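PDB 6HXJ: ATP-citrate lyase beta-subunit, which probably catalyses, as part of ATP-citrate lyase, the ATP-dependent cleavage of citrate with coenzyme A to oxaloacetate and acetyl-CoA. Local coordinates for residues G115-I120 with V135-I140; E104-I109 with E188-V193. All blocks are in the same frame, centred on the assembly; numbering follows the deposited sequence.

Following the chain from its N terminus, strand 104-112 is the earliest of the four strands involved and is followed at once by its neighbour in the sheet, strand 115-121. A loop then leads to strand 136-141, and contact 1 closes it by pairing 115-120 with 135-140 across 14 intervening residues. Helices 148-158 and 163-181 come next, before the chain returns as strand 184-195; there contact 2 pairs 104-109 with 188-193 and closes a loop of 78 residues. Contact 1 is therefore nested inside contact 2. Their centres lie 13 Å apart in one antiparallel sheet, joined by a probable hydrogen bond of 2.8 Å from Leu119 N to Ser108 O.

Contact 1 (G115-I120 with V135-I140); sequences GAELLI and VRRIQI
Leu118 and Ile138 form the central hydrogen-bonded pair of an antiparallel beta pairing in the ATP-grasp region, where strand 136-141 is the outermost strand of its sheet within this chain. Ala116 with Ile140 and Ile120 with Arg136 are bonded in the same two-way fashion, giving six backbone hydrogen bonds in all. They alternate with the non-hydrogen-bonded pairs Glu117 with Gln139 and Leu119 with Arg137; successive pairs therefore point to opposite faces, one mainly apolar and the other mixed.

The tightly packed face holds Ala116, Leu118, Ile120, Ile138 and Ile140. Here Ile140 CD1 settles 3.8 Å from Leu118 CB, a diagonal contact between neighbouring hydrogen-bonded pairs. Helix 163-181 supplies Phe179, Cys172, Val168 and Ile176 against this surface, while Leu151 and Leu154 of helix 148-158 also pack on Leu118, Ile120 and Ile138. Only the start of Arg136 joins in: its CB is 4.1 Å from Ile120 CG2, and the charged end leads away.

On the other face the polar chains are looser, Arg137 exposed and Glu117 and Gln139 partly so, though Leu119 stays buried among them. Gln139 turns its amide back over the neighbouring strand, yet its OE1 is bonded to Asn112 ND2 rather than across the pair. Glu117 runs out extended, its carboxylate turned 57° from the plane of the Arg137 guanidinium. Glu117 OE1 lies over a face of that group, 3.9 Å from Arg137 NH1, so this long salt bridge acts by charge without a directed N-H. Arg137 starts with CG between its backbone N and carbonyl carbon (chi1 47°), which lays its chain alongside Leu119, with Trp132 also touching both. Leu119 CD2 meets two partners there: Val135 CG1 at 3.8 Å and Arg137 NH2 at 3.6 Å.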
ATOM      1  N   GLY A 115      12.108 -22.367 -62.046  1.00 74.10           N
ATOM      2  CA  GLY A 115      13.475 -22.503 -61.577  1.00 73.50           C
ATOM      3  C   GLY A 115      14.262 -21.542 -62.434  1.00 79.11           C
ATOM      4  O   GLY A 115      13.912 -20.357 -62.547  1.00 78.87           O
ATOM      5  N   ALA A 116      15.328 -22.054 -63.043  1.00 75.77           N
ATOM      6  CA  ALA A 116      16.156 -21.275 -63.940  1.00 77.03           C
ATOM      7  C   ALA A 116      16.468 -22.020 -65.215  1.00 86.00           C
ATOM      8  O   ALA A 116      16.088 -23.175 -65.385  1.00 85.86           O
ATOM      9  CB  ALA A 116      17.438 -20.960 -63.182  1.00 77.01           C
ATOM     10  N   GLU A 117      17.128 -21.332 -66.135  1.00 86.33           N
ATOM     11  CA  GLU A 117      17.556 -21.884 -67.406  1.00 88.47           C
ATOM     12  C   GLU A 117      19.030 -21.553 -67.593  1.00 92.58           C
ATOM     13  O   GLU A 117      19.422 -20.393 -67.423  1.00 92.29           O
ATOM     14  CB  GLU A 117      16.741 -21.284 -68.541  1.00 92.02           C
ATOM     15  CG  GLU A 117      16.785 -22.092 -69.822  1.00117.10           C
ATOM     16  CD  GLU A 117      15.923 -21.547 -70.946  1.00160.45           C
ATOM     17  OE1 GLU A 117      15.961 -20.318 -71.197  1.00162.30           O
ATOM     18  OE2 GLU A 117      15.203 -22.357 -71.575  1.00162.81           O
ATOM     19  N   LEU A 118      19.842 -22.570 -67.901  1.00 89.04           N
ATOM     20  CA  LEU A 118      21.258 -22.390 -68.122  1.00 89.87           C
ATOM     21  C   LEU A 118      21.513 -22.434 -69.606  1.00 98.14           C
ATOM     22  O   LEU A 118      21.222 -23.438 -70.243  1.00 99.51           O
ATOM     23  CB  LEU A 118      22.050 -23.457 -67.370  1.00 89.37           C
ATOM     24  CG  LEU A 118      23.577 -23.427 -67.475  1.00 95.71           C
ATOM     25  CD1 LEU A 118      24.192 -22.182 -66.850  1.00 94.65           C
ATOM     26  CD2 LEU A 118      24.165 -24.645 -66.857  1.00 99.69           C
ATOM     27  N   LEU A 119      21.990 -21.323 -70.164  1.00 97.08           N
ATOM     28  CA  LEU A 119      22.299 -21.220 -71.586  1.00100.74           C
ATOM     29  C   LEU A 119      23.812 -21.286 -71.709  1.00107.98           C
ATOM     30  O   LEU A 119      24.524 -20.605 -70.963  1.00106.25           O
ATOM     31  CB  LEU A 119      21.728 -19.917 -72.196  1.00101.44           C
ATOM     32  CG  LEU A 119      20.261 -19.960 -72.666  1.00106.28           C
ATOM     33  CD1 LEU A 119      19.312 -19.990 -71.514  1.00103.80           C
ATOM     34  CD2 LEU A 119      19.925 -18.761 -73.506  1.00109.80           C
ATOM     35  N   ILE A 120      24.305 -22.153 -72.602  1.00108.64           N
ATOM     36  CA  ILE A 120      25.736 -22.325 -72.818  1.00110.97           C
ATOM     37  C   ILE A 120      26.105 -22.207 -74.305  1.00117.28           C
ATOM     38  O   ILE A 120      25.402 -22.717 -75.168  1.00117.56           O
ATOM     39  CB  ILE A 120      26.261 -23.639 -72.154  1.00114.86           C
ATOM     40  CG1 ILE A 120      27.797 -23.634 -72.036  1.00117.33           C
ATOM     41  CG2 ILE A 120      25.731 -24.931 -72.835  1.00116.96           C
ATOM     42  CD1 ILE A 120      28.314 -24.661 -71.147  1.00128.27           C
ATOM     43  N   VAL A 135      23.833 -21.939 -79.098  1.00134.47           N
ATOM     44  CA  VAL A 135      23.360 -21.934 -77.716  1.00128.79           C
ATOM     45  C   VAL A 135      22.514 -23.169 -77.383  1.00129.23           C
ATOM     46  O   VAL A 135      21.484 -23.440 -78.012  1.00130.66           O
ATOM     47  CB  VAL A 135      22.642 -20.614 -77.330  1.00129.42           C
ATOM     48  CG1 VAL A 135      22.033 -20.689 -75.939  1.00125.52           C
ATOM     49  CG2 VAL A 135      23.582 -19.421 -77.426  1.00129.35           C
ATOM     50  N   ARG A 136      23.004 -23.922 -76.394  1.00120.84           N
ATOM     51  CA  ARG A 136      22.354 -25.093 -75.830  1.00118.73           C
ATOM     52  C   ARG A 136      21.856 -24.698 -74.453  1.00115.11           C
ATOM     53  O   ARG A 136      22.595 -24.133 -73.639  1.00111.38           O
ATOM     54  CB  ARG A 136      23.297 -26.319 -75.796  1.00121.05           C
ATOM     55  CG  ARG A 136      23.850 -26.723 -77.172  1.00130.57           C
ATOM     56  CD  ARG A 136      22.750 -27.040 -78.168  1.00135.68           C
ATOM     57  NE  ARG A 136      23.263 -27.195 -79.526  1.00140.82           N
ATOM     58  CZ  ARG A 136      22.509 -27.126 -80.618  1.00145.09           C
ATOM     59  NH1 ARG A 136      23.054 -27.282 -81.819  1.00112.70           N
ATOM     60  NH2 ARG A 136      21.204 -26.890 -80.520  1.00135.30           N
ATOM     61  N   ARG A 137      20.572 -24.900 -74.241  1.00110.14           N
ATOM     62  CA  ARG A 137      19.938 -24.502 -73.011  1.00106.70           C
ATOM     63  C   ARG A 137      19.282 -25.659 -72.307  1.00109.14           C
ATOM     64  O   ARG A 137      18.654 -26.501 -72.946  1.00110.77           O
ATOM     65  CB  ARG A 137      18.944 -23.343 -73.238  1.00106.89           C
ATOM     66  CG  ARG A 137      17.992 -23.504 -74.418  1.00123.88           C
ATOM     67  CD  ARG A 137      16.914 -22.439 -74.414  1.00146.76           C
ATOM     68  NE  ARG A 137      17.379 -21.164 -74.970  1.00165.45           N
ATOM     69  CZ  ARG A 137      16.587 -20.126 -75.243  1.00181.52           C
ATOM     70  NH1 ARG A 137      15.279 -20.199 -75.015  1.00167.07           N
ATOM     71  NH2 ARG A 137      17.097 -19.011 -75.751  1.00168.42           N
ATOM     72  N   ILE A 138      19.440 -25.707 -70.982  1.00102.02           N
ATOM     73  CA  ILE A 138      18.744 -26.689 -70.149  1.00101.03           C
ATOM     74  C   ILE A 138      17.936 -25.965 -69.087  1.00 98.73           C
ATOM     75  O   ILE A 138      18.346 -24.908 -68.633  1.00 96.84           O
ATOM     76  CB  ILE A 138      19.572 -27.860 -69.560  1.00105.56           C
ATOM     77  CG1 ILE A 138      20.621 -27.381 -68.545  1.00104.00           C
ATOM     78  CG2 ILE A 138      20.161 -28.733 -70.628  1.00110.03           C
ATOM     79  CD1 ILE A 138      20.404 -27.938 -67.174  1.00110.50           C
ATOM     80  N   GLN A 139      16.804 -26.537 -68.682  1.00 92.81           N
ATOM     81  CA  GLN A 139      15.963 -25.965 -67.649  1.00 88.89           C
ATOM     82  C   GLN A 139      16.242 -26.662 -66.322  1.00 93.05           C
ATOM     83  O   GLN A 139      16.094 -27.881 -66.213  1.00 94.46           O
ATOM     84  CB  GLN A 139      14.490 -26.061 -68.047  1.00 90.20           C
ATOM     85  CG  GLN A 139      13.481 -25.858 -66.910  1.00 83.19           C
ATOM     86  CD  GLN A 139      13.395 -24.452 -66.451  1.00 94.10           C
ATOM     87  OE1 GLN A 139      13.612 -23.516 -67.209  1.00 93.36           O
ATOM     88  NE2 GLN A 139      13.061 -24.271 -65.196  1.00 98.28           N
ATOM     89  N   ILE A 140      16.702 -25.887 -65.334  1.00 88.16           N
ATOM     90  CA  ILE A 140      16.980 -26.375 -63.991  1.00 87.71           C
ATOM     91  C   ILE A 140      15.720 -26.189 -63.186  1.00 91.97           C
ATOM     92  O   ILE A 140      15.343 -25.057 -62.890  1.00 90.71           O
ATOM     93  CB  ILE A 140      18.214 -25.685 -63.350  1.00 89.18           C
ATOM     94  CG1 ILE A 140      19.483 -26.007 -64.149  1.00 91.11           C
ATOM     95  CG2 ILE A 140      18.381 -26.101 -61.881  1.00 89.26           C
ATOM     96  CD1 ILE A 140      20.298 -24.900 -64.351  1.00 99.88           C
TER

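Contact 2 (E104-I109 with E188-V193); sequences EFYVSI and EINPLV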
ATOM      1  N   GLU A 104      36.848 -17.834 -76.075  1.00129.58           N
ATOM      2  CA  GLU A 104      35.759 -17.170 -75.345  1.00126.03           C
ATOM      3  C   GLU A 104      34.470 -17.994 -75.406  1.00127.27           C
ATOM      4  O   GLU A 104      34.158 -18.568 -76.456  1.00128.47           O
ATOM      5  CB  GLU A 104      35.504 -15.771 -75.916  1.00126.99           C
ATOM      6  CG  GLU A 104      36.731 -14.868 -75.907  1.00138.76           C
ATOM      7  CD  GLU A 104      36.575 -13.450 -76.433  1.00163.31           C
ATOM      8  OE1 GLU A 104      35.751 -13.229 -77.352  1.00157.36           O
ATOM      9  OE2 GLU A 104      37.328 -12.566 -75.961  1.00158.78           O
ATOM     10  N   PHE A 105      33.723 -18.043 -74.283  1.00119.02           N
ATOM     11  CA  PHE A 105      32.487 -18.798 -74.184  1.00116.64           C
ATOM     12  C   PHE A 105      31.395 -17.939 -73.544  1.00116.94           C
ATOM     13  O   PHE A 105      31.670 -16.920 -72.893  1.00115.57           O
ATOM     14  CB  PHE A 105      32.692 -20.075 -73.342  1.00118.20           C
ATOM     15  CG  PHE A 105      33.887 -20.942 -73.622  1.00122.45           C
ATOM     16  CD1 PHE A 105      34.161 -21.387 -74.915  1.00128.99           C
ATOM     17  CD2 PHE A 105      34.693 -21.392 -72.586  1.00124.78           C
ATOM     18  CE1 PHE A 105      35.280 -22.187 -75.181  1.00131.96           C
ATOM     19  CE2 PHE A 105      35.791 -22.219 -72.842  1.00130.56           C
ATOM     20  CZ  PHE A 105      36.077 -22.613 -74.140  1.00131.04           C
ATOM     21  N   TYR A 106      30.147 -18.376 -73.704  1.00110.26           N
ATOM     22  CA  TYR A 106      29.009 -17.709 -73.094  1.00106.26           C
ATOM     23  C   TYR A 106      28.319 -18.646 -72.115  1.00106.84           C
ATOM     24  O   TYR A 106      28.120 -19.823 -72.415  1.00107.44           O
ATOM     25  CB  TYR A 106      28.036 -17.213 -74.179  1.00107.42           C
ATOM     26  CG  TYR A 106      26.742 -16.626 -73.661  1.00106.93           C
ATOM     27  CD1 TYR A 106      26.709 -15.362 -73.087  1.00108.23           C
ATOM     28  CD2 TYR A 106      25.538 -17.314 -73.790  1.00107.25           C
ATOM     29  CE1 TYR A 106      25.518 -14.812 -72.614  1.00108.72           C
ATOM     30  CE2 TYR A 106      24.339 -16.780 -73.311  1.00106.40           C
ATOM     31  CZ  TYR A 106      24.332 -15.523 -72.729  1.00113.59           C
ATOM     32  OH  TYR A 106      23.153 -14.970 -72.279  1.00113.12           O
ATOM     33  N   VAL A 107      28.038 -18.122 -70.919  1.00100.15           N
ATOM     34  CA  VAL A 107      27.315 -18.786 -69.831  1.00 97.01           C
ATOM     35  C   VAL A 107      26.343 -17.776 -69.256  1.00 96.04           C
ATOM     36  O   VAL A 107      26.716 -16.641 -69.003  1.00 95.06           O
ATOM     37  CB  VAL A 107      28.176 -19.367 -68.669  1.00100.41           C
ATOM     38  CG1 VAL A 107      27.281 -19.912 -67.564  1.00 99.07           C
ATOM     39  CG2 VAL A 107      29.170 -20.419 -69.135  1.00102.61           C
ATOM     40  N   SER A 108      25.110 -18.186 -69.036  1.00 89.53           N
ATOM     41  CA  SER A 108      24.102 -17.378 -68.382  1.00 86.74           C
ATOM     42  C   SER A 108      23.090 -18.293 -67.765  1.00 89.15           C
ATOM     43  O   SER A 108      22.730 -19.320 -68.347  1.00 90.17           O
ATOM     44  CB  SER A 108      23.418 -16.410 -69.342  1.00 91.60           C
ATOM     45  OG  SER A 108      22.545 -17.074 -70.239  1.00105.67           O
ATOM     46  N   ILE A 109      22.634 -17.914 -66.578  1.00 83.07           N
ATOM     47  CA  ILE A 109      21.584 -18.589 -65.817  1.00 80.37           C
ATOM     48  C   ILE A 109      20.495 -17.538 -65.507  1.00 83.77           C
ATOM     49  O   ILE A 109      20.778 -16.538 -64.854  1.00 81.12           O
ATOM     50  CB  ILE A 109      22.140 -19.394 -64.606  1.00 81.19           C
ATOM     51  CG1 ILE A 109      21.026 -20.067 -63.824  1.00 79.83           C
ATOM     52  CG2 ILE A 109      23.058 -18.589 -63.689  1.00 80.31           C
ATOM     53  CD1 ILE A 109      21.369 -21.450 -63.331  1.00 89.94           C
ATOM     54  N   GLU A 188      25.022 -13.405 -66.071  1.00 87.03           N
ATOM     55  CA  GLU A 188      25.458 -13.505 -67.455  1.00 89.44           C
ATOM     56  C   GLU A 188      26.960 -13.272 -67.538  1.00 97.89           C
ATOM     57  O   GLU A 188      27.452 -12.232 -67.099  1.00100.85           O
ATOM     58  CB  GLU A 188      24.677 -12.526 -68.355  1.00 91.40           C
ATOM     59  CG  GLU A 188      24.740 -12.888 -69.830  1.00106.32           C
ATOM     60  CD  GLU A 188      25.040 -11.767 -70.807  1.00134.17           C
ATOM     61  OE1 GLU A 188      26.030 -11.029 -70.592  1.00137.39           O
ATOM     62  OE2 GLU A 188      24.316 -11.665 -71.825  1.00125.14           O
ATOM     63  N   ILE A 189      27.694 -14.272 -68.031  1.00 94.35           N
ATOM     64  CA  ILE A 189      29.143 -14.228 -68.207  1.00 96.12           C
ATOM     65  C   ILE A 189      29.472 -14.345 -69.704  1.00103.24           C
ATOM     66  O   ILE A 189      29.227 -15.383 -70.323  1.00102.66           O
ATOM     67  CB  ILE A 189      29.879 -15.295 -67.353  1.00 98.33           C
ATOM     68  CG1 ILE A 189      29.573 -15.133 -65.842  1.00 95.40           C
ATOM     69  CG2 ILE A 189      31.389 -15.252 -67.641  1.00102.12           C
ATOM     70  CD1 ILE A 189      29.999 -16.279 -64.967  1.00 92.78           C
ATOM     71  N   ASN A 190      29.967 -13.260 -70.282  1.00102.72           N
ATOM     72  CA  ASN A 190      30.317 -13.220 -71.686  1.00105.69           C
ATOM     73  C   ASN A 190      31.404 -12.193 -71.857  1.00113.51           C
ATOM     74  O   ASN A 190      31.124 -10.997 -71.777  1.00114.48           O
ATOM     75  CB  ASN A 190      29.108 -12.912 -72.591  1.00105.18           C
ATOM     76  CG  ASN A 190      29.395 -13.112 -74.057  1.00127.44           C
ATOM     77  OD1 ASN A 190      29.893 -14.166 -74.494  1.00122.82           O
ATOM     78  ND2 ASN A 190      29.074 -12.103 -74.849  1.00118.40           N
ATOM     79  N   PRO A 191      32.662 -12.641 -72.017  1.00111.57           N
ATOM     80  CA  PRO A 191      33.076 -14.040 -72.148  1.00110.98           C
ATOM     81  C   PRO A 191      33.599 -14.725 -70.900  1.00111.28           C
ATOM     82  O   PRO A 191      34.113 -14.090 -69.973  1.00110.51           O
ATOM     83  CB  PRO A 191      34.186 -13.957 -73.200  1.00117.13           C
ATOM     84  CG  PRO A 191      34.837 -12.606 -72.965  1.00123.84           C
ATOM     85  CD  PRO A 191      33.799 -11.729 -72.257  1.00116.78           C
ATOM     86  N   LEU A 192      33.470 -16.050 -70.917  1.00106.11           N
ATOM     87  CA  LEU A 192      34.081 -16.960 -69.964  1.00105.79           C
ATOM     88  C   LEU A 192      35.291 -17.444 -70.797  1.00114.33           C
ATOM     89  O   LEU A 192      35.145 -18.204 -71.769  1.00115.35           O
ATOM     90  CB  LEU A 192      33.142 -18.124 -69.547  1.00102.94           C
ATOM     91  CG  LEU A 192      33.823 -19.254 -68.729  1.00108.01           C
ATOM     92  CD1 LEU A 192      34.118 -18.822 -67.301  1.00107.46           C
ATOM     93  CD2 LEU A 192      33.053 -20.559 -68.797  1.00107.90           C
ATOM     94  N   VAL A 193      36.458 -16.893 -70.492  1.00113.15           N
ATOM     95  CA  VAL A 193      37.652 -17.187 -71.266  1.00117.08           C
ATOM     96  C   VAL A 193      38.450 -18.355 -70.697  1.00124.08           C
ATOM     97  O   VAL A 193      38.387 -18.639 -69.498  1.00121.54           O
ATOM     98  CB  VAL A 193      38.535 -15.930 -71.499  1.00123.27           C
ATOM     99  CG1 VAL A 193      37.739 -14.817 -72.172  1.00121.55           C
ATOM    100  CG2 VAL A 193      39.182 -15.443 -70.207  1.00123.57           C
TER
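A beta bulge separates the antiparallel pairs Phe105-Leu192 and Val107-Ile189: Tyr106 alone spans one strand where Asn190 and Pro191 span the other. On one flank, Val107 and Ile189 exchange two nearly straight backbone hydrogen bonds, Ile189 N reaching Val107 O at 2.7 Å. On the other, Leu192 N binds Phe105 O firmly at 2.8 Å, whereas the return bond from Phe105 N to Leu192 O is bent and weak. A cis peptide precedes Pro191, and the strand turns a corner at Asn190, so 191-193 leaves in a new direction, at 126° to strand 104-109.

Tyr106 lies against Glu188 and Asn190. CG anti to the backbone N (chi1 174°) carries its ring toward 188-190, where two residues meet its edge: Asn190 CB lies 3.5 Å from Tyr106 CD1, and the Glu188 carboxylate approaches nearer the hydroxyl end, where Glu188 OE2 lies 3.5 Å from Tyr106 CE1. The carboxylate and the Asn190 amide each stand almost at right angles to the ring. Tyr106 OH is held from its own strand by Ser108 OG, while Asn190 ND2 bonds to Gly125 O.

Within the antiparallel sheet of the ATP-grasp region, these strands lie between 115-121 and 200-210, and the helix 163-181 packs on the side of Val107 and Ile189 through Leu175. On that apolar face Leu192 CD2 touches Val107 CG2 at 3.9 Å and comes to 4.2 Å from Phe105 CD2. The rings of Phe105 and Phe160 form an edge-to-face (T-shaped) pair. At the more exposed end, Glu104 extends beside Pro191 and Val193, all three side chains pointing the same way; its CB is 3.5 Å from Pro191 CB, and its CG touches Val193 CG1.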